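Local coordinates for FERM, ARHGEF and pleckstrin domain-containing protein 2 (Mus musculus, PDB 6D2K) that acts as a guanine nucleotide exchange factor that activates RAC1 and takes part in semaphorin responses, actin remodelling and integrin regulation, here represented by its FERM domain, at residues A[46-51]-A[102-107]; A[50-55]-A[108-113]. All blocks are in the same frame, centred on the assembly; numbering follows the deposited sequence.

Interaction 1 (A[46-51]-A[102-107]); sequences CDYFGL and YLFALQ
Phe49 and Phe104 bring their rings together between the start of strand 49-54 and helix 98-113. The ring planes stand at 77° and the centroids lie 5.7 Å apart. Phe49 leads with the far end of its ring. Its CZ lies 3.9 Å from Phe104 CE2. The same CZ lies 3.9 Å from Leu103 CB. The side chain of Leu103 crosses that of Phe49 at about a right angle, and its CB and CD1 both meet the CE1 and CZ end of the ring. Phe49 CG is anti to its carbonyl carbon, beside the backbone N (chi1 -64°), and this carries the ring across to the helix. Tyr48 adds a smaller contact. Its CB comes up to the edge of the Phe104 ring, 4.2 Å from CE2. No hydrogen bond crosses here; the contact is apolar. Val85 of strand 79-85 touches both phenylalanines, and Leu95 touches Tyr48 and Phe104. With an alanine in place of Phe49, the ring that reaches the helix would be gone, and Leu103 and Phe104 would probably lose their main partner on this strand. Strand 49-54 belongs to the ubiquitin-like lobe and helix 98-113 to the central helical lobe. The arrangement is a hydrophobic interface between the first two lobes of a FERM domain.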
# COMPACT_ATOMS: atom_id res chain seq x y z
N CYS A 46 3.33 -13.87 4.01
CA CYS A 46 4.23 -12.89 3.41
C CYS A 46 3.87 -12.56 1.96
O CYS A 46 4.33 -11.55 1.44
CB CYS A 46 5.67 -13.39 3.48
SG CYS A 46 5.90 -15.00 2.68
N ASP A 47 3.05 -13.39 1.31
CA ASP A 47 2.72 -13.14 -0.10
C ASP A 47 1.92 -11.86 -0.33
O ASP A 47 1.84 -11.35 -1.45
CB ASP A 47 2.05 -14.36 -0.78
CG ASP A 47 0.82 -14.86 -0.03
OD1 ASP A 47 -0.14 -15.29 -0.71
OD2 ASP A 47 0.81 -14.86 1.22
N TYR A 48 1.36 -11.30 0.75
CA TYR A 48 0.63 -10.04 0.65
C TYR A 48 1.54 -8.83 0.68
O TYR A 48 1.08 -7.72 0.44
CB TYR A 48 -0.38 -9.89 1.79
CG TYR A 48 -1.55 -10.84 1.68
CD1 TYR A 48 -2.67 -10.50 0.95
CD2 TYR A 48 -1.51 -12.08 2.30
CE1 TYR A 48 -3.73 -11.38 0.82
CE2 TYR A 48 -2.56 -12.97 2.16
CZ TYR A 48 -3.66 -12.61 1.44
OH TYR A 48 -4.72 -13.49 1.32
N PHE A 49 2.82 -9.05 0.96
CA PHE A 49 3.72 -7.95 1.30
C PHE A 49 4.86 -7.77 0.31
O PHE A 49 5.15 -8.65 -0.49
CB PHE A 49 4.30 -8.14 2.71
CG PHE A 49 3.26 -8.10 3.80
CD1 PHE A 49 3.02 -6.94 4.50
CD2 PHE A 49 2.50 -9.23 4.10
CE1 PHE A 49 2.07 -6.90 5.51
CE2 PHE A 49 1.55 -9.19 5.11
CZ PHE A 49 1.33 -8.02 5.81
N GLY A 50 5.49 -6.60 0.40
CA GLY A 50 6.68 -6.30 -0.38
C GLY A 50 7.56 -5.31 0.33
O GLY A 50 7.28 -4.89 1.47
N LEU A 51 8.66 -4.93 -0.32
CA LEU A 51 9.52 -3.87 0.16
C LEU A 51 9.56 -2.82 -0.92
O LEU A 51 9.66 -3.14 -2.10
CB LEU A 51 10.94 -4.40 0.41
CG LEU A 51 11.10 -5.44 1.52
CD1 LEU A 51 12.56 -5.89 1.55
CD2 LEU A 51 10.69 -4.86 2.85
N TYR A 102 -2.55 -7.51 12.38
CA TYR A 102 -1.79 -6.46 13.06
C TYR A 102 -0.99 -5.63 12.05
O TYR A 102 -1.07 -4.40 12.05
CB TYR A 102 -0.88 -7.08 14.12
CG TYR A 102 0.25 -6.19 14.61
CD1 TYR A 102 -0.01 -5.01 15.29
CD2 TYR A 102 1.57 -6.56 14.40
CE1 TYR A 102 1.03 -4.21 15.75
CE2 TYR A 102 2.62 -5.77 14.86
CZ TYR A 102 2.34 -4.60 15.54
OH TYR A 102 3.38 -3.81 15.99
N LEU A 103 -0.24 -6.29 11.17
CA LEU A 103 0.51 -5.55 10.15
C LEU A 103 -0.41 -4.75 9.22
O LEU A 103 -0.08 -3.63 8.84
CB LEU A 103 1.42 -6.48 9.34
CG LEU A 103 2.57 -7.11 10.14
CD1 LEU A 103 3.50 -7.81 9.17
CD2 LEU A 103 3.32 -6.08 11.00
N PHE A 104 -1.56 -5.32 8.86
CA PHE A 104 -2.49 -4.57 8.01
C PHE A 104 -3.03 -3.32 8.73
O PHE A 104 -3.18 -2.27 8.11
CB PHE A 104 -3.66 -5.45 7.53
CG PHE A 104 -3.44 -6.06 6.17
CD1 PHE A 104 -4.12 -5.58 5.06
CD2 PHE A 104 -2.55 -7.12 5.99
CE1 PHE A 104 -3.92 -6.12 3.80
CE2 PHE A 104 -2.35 -7.68 4.72
CZ PHE A 104 -3.04 -7.17 3.62
N ALA A 105 -3.33 -3.43 10.01
CA ALA A 105 -3.77 -2.25 10.75
C ALA A 105 -2.69 -1.17 10.76
O ALA A 105 -3.01 0.02 10.64
CB ALA A 105 -4.17 -2.63 12.19
N LEU A 106 -1.43 -1.59 10.90
CA LEU A 106 -0.30 -0.64 10.87
C LEU A 106 -0.17 -0.00 9.49
O LEU A 106 0.17 1.18 9.37
CB LEU A 106 1.02 -1.33 11.24
CG LEU A 106 1.18 -1.75 12.71
CD1 LEU A 106 2.57 -2.33 12.96
CD2 LEU A 106 0.93 -0.55 13.62
N GLN A 107 -0.44 -0.77 8.44
CA GLN A 107 -0.36 -0.24 7.09
C GLN A 107 -1.44 0.82 6.89
O GLN A 107 -1.19 1.89 6.31
CB GLN A 107 -0.53 -1.36 6.06
CG GLN A 107 -0.69 -0.89 4.61
CD GLN A 107 0.58 -0.31 4.04
OE1 GLN A 107 0.61 0.83 3.58
NE2 GLN A 107 1.62 -1.09 4.05

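Interaction 2 (A[50-55]-A[108-113]); sequences GLEFKN and LKRDLL
Glu52 of strand 49-54 and Arg110 of helix 98-113 bring their charged ends near each other. The direct interaction is electrostatic. Glu52 OE1 lies 3.9 Å from Arg110 NH1, a long salt bridge. The carboxylate oxygen stands off the plane of the guanidinium, so the attraction is one of charge and not of a direct N-H bond. The carboxylate and guanidinium planes differ by 29°. The Glu52 chain runs extended beyond CG, while the Arg110 chain is bent near its end, and the two reach toward each other from strand and helix in opposing directions.

The hydrogen bonding goes through a water. The water donates to Glu52 OE1 at 2.8 Å. It accepts from Arg110 NH1 at 3.0 Å.

Both charged ends have further partners on strand 79-85. Glu52 OE1 forms a salt bridge with Arg82 NE, and Arg110 NH1 gives a hydrogen bond to Leu83 O. Arg82 NE also lies close to Arg110 NH1, so two like charges gather near one carboxylate. Glu52 is buried, and its negative charge probably offsets part of the positive charge of the two arginines. The chemistry implies a loose, water-bridged ion pair across the interface, with the firmer bonds of both side chains made to strand 79-85.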
# COMPACT_ATOMS: atom_id res chain seq x y z
N GLY A 50 5.49 -6.60 0.40
CA GLY A 50 6.68 -6.30 -0.38
C GLY A 50 7.56 -5.31 0.33
O GLY A 50 7.28 -4.89 1.47
N LEU A 51 8.66 -4.93 -0.32
CA LEU A 51 9.52 -3.87 0.16
C LEU A 51 9.56 -2.82 -0.92
O LEU A 51 9.66 -3.14 -2.10
CB LEU A 51 10.94 -4.40 0.41
CG LEU A 51 11.10 -5.44 1.52
CD1 LEU A 51 12.56 -5.89 1.55
CD2 LEU A 51 10.69 -4.86 2.85
N GLU A 52 9.45 -1.55 -0.53
CA GLU A 52 9.41 -0.48 -1.51
C GLU A 52 10.45 0.56 -1.17
O GLU A 52 10.87 0.70 -0.02
CB GLU A 52 8.01 0.15 -1.58
CG GLU A 52 7.44 0.61 -0.23
CD GLU A 52 6.05 1.22 -0.35
OE1 GLU A 52 5.53 1.73 0.67
OE2 GLU A 52 5.49 1.20 -1.46
N PHE A 53 10.88 1.29 -2.19
CA PHE A 53 11.81 2.39 -2.00
C PHE A 53 11.38 3.58 -2.84
O PHE A 53 10.64 3.44 -3.81
CB PHE A 53 13.25 1.97 -2.32
CG PHE A 53 13.44 1.42 -3.70
CD1 PHE A 53 13.90 2.22 -4.73
CD2 PHE A 53 13.18 0.09 -3.96
CE1 PHE A 53 14.08 1.71 -6.00
CE2 PHE A 53 13.34 -0.44 -5.23
CZ PHE A 53 13.80 0.37 -6.25
N LYS A 54 11.80 4.77 -2.43
CA LYS A 54 11.40 5.99 -3.10
C LYS A 54 12.48 6.38 -4.09
O LYS A 54 13.65 6.46 -3.74
CB LYS A 54 11.19 7.10 -2.07
CG LYS A 54 10.08 8.08 -2.40
CD LYS A 54 9.83 9.02 -1.23
CE LYS A 54 8.66 9.96 -1.50
NZ LYS A 54 8.41 10.89 -0.37
N ASN A 55 12.11 6.59 -5.35
CA ASN A 55 13.08 6.96 -6.36
C ASN A 55 13.35 8.46 -6.38
O ASN A 55 12.73 9.21 -5.62
CB ASN A 55 12.63 6.47 -7.74
CG ASN A 55 11.32 7.07 -8.18
OD1 ASN A 55 10.89 8.12 -7.68
ND2 ASN A 55 10.65 6.41 -9.11
N LEU A 108 -2.64 0.52 7.35
CA LEU A 108 -3.75 1.46 7.22
C LEU A 108 -3.50 2.72 8.04
O LEU A 108 -3.84 3.82 7.60
CB LEU A 108 -5.07 0.78 7.60
CG LEU A 108 -5.44 -0.30 6.58
CD1 LEU A 108 -6.50 -1.20 7.22
CD2 LEU A 108 -5.91 0.28 5.24
N LYS A 109 -2.89 2.55 9.22
CA LYS A 109 -2.45 3.68 10.02
C LYS A 109 -1.50 4.56 9.21
O LYS A 109 -1.67 5.77 9.19
CB LYS A 109 -1.79 3.19 11.32
CG LYS A 109 -1.13 4.30 12.14
CD LYS A 109 -0.49 3.75 13.40
CE LYS A 109 0.37 4.82 14.06
NZ LYS A 109 1.14 4.32 15.22
N ARG A 110 -0.54 3.94 8.54
CA ARG A 110 0.40 4.71 7.71
C ARG A 110 -0.32 5.41 6.56
O ARG A 110 -0.03 6.58 6.27
CB ARG A 110 1.52 3.82 7.17
CG ARG A 110 2.38 4.52 6.11
CD ARG A 110 3.11 3.53 5.19
NE ARG A 110 4.18 2.88 5.91
CZ ARG A 110 4.81 1.77 5.51
NH1 ARG A 110 4.45 1.16 4.40
NH2 ARG A 110 5.77 1.28 6.27
N ASP A 111 -1.25 4.72 5.90
CA ASP A 111 -1.96 5.31 4.77
C ASP A 111 -2.82 6.49 5.21
O ASP A 111 -3.00 7.44 4.46
CB ASP A 111 -2.81 4.26 4.04
CG ASP A 111 -1.97 3.24 3.29
OD1 ASP A 111 -2.52 2.19 2.91
OD2 ASP A 111 -0.76 3.49 3.08
N LEU A 112 -3.34 6.42 6.42
CA LEU A 112 -4.10 7.55 6.97
C LEU A 112 -3.17 8.74 7.22
O LEU A 112 -3.46 9.87 6.80
CB LEU A 112 -4.84 7.12 8.25
CG LEU A 112 -5.75 8.15 8.92
CD1 LEU A 112 -6.93 8.48 8.03
CD2 LEU A 112 -6.24 7.61 10.26
N LEU A 113 -2.03 8.48 7.85
CA LEU A 113 -1.05 9.53 8.18
C LEU A 113 -0.51 10.20 6.92
O LEU A 113 -0.34 11.42 6.87
CB LEU A 113 0.10 8.93 8.98
CG LEU A 113 1.29 9.85 9.27
CD1 LEU A 113 0.85 11.05 10.11
CD2 LEU A 113 2.40 9.09 9.97
O HOH W 1 3.01 1.94 1.91

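Interactions 1 and 2 join the same two elements, strand 49-54 and helix 98-113, with centres 10 Å apart. Their strand segments overlap at Gly50 and Leu51, which make no contact across in either. Along the chain the two strand segments come first and the two helix segments follow; moving forward on the strand goes with moving forward on the helix. Strand 79-85, beside 49-54 in the mixed sheet, supplies partners to both. Between the paired segments the chain passes through the rest of the ubiquitin-like lobe before entering the helical lobe. Together, an apolar contact followed by a charged one, they link the first and second lobes of the FERM domain along one interface.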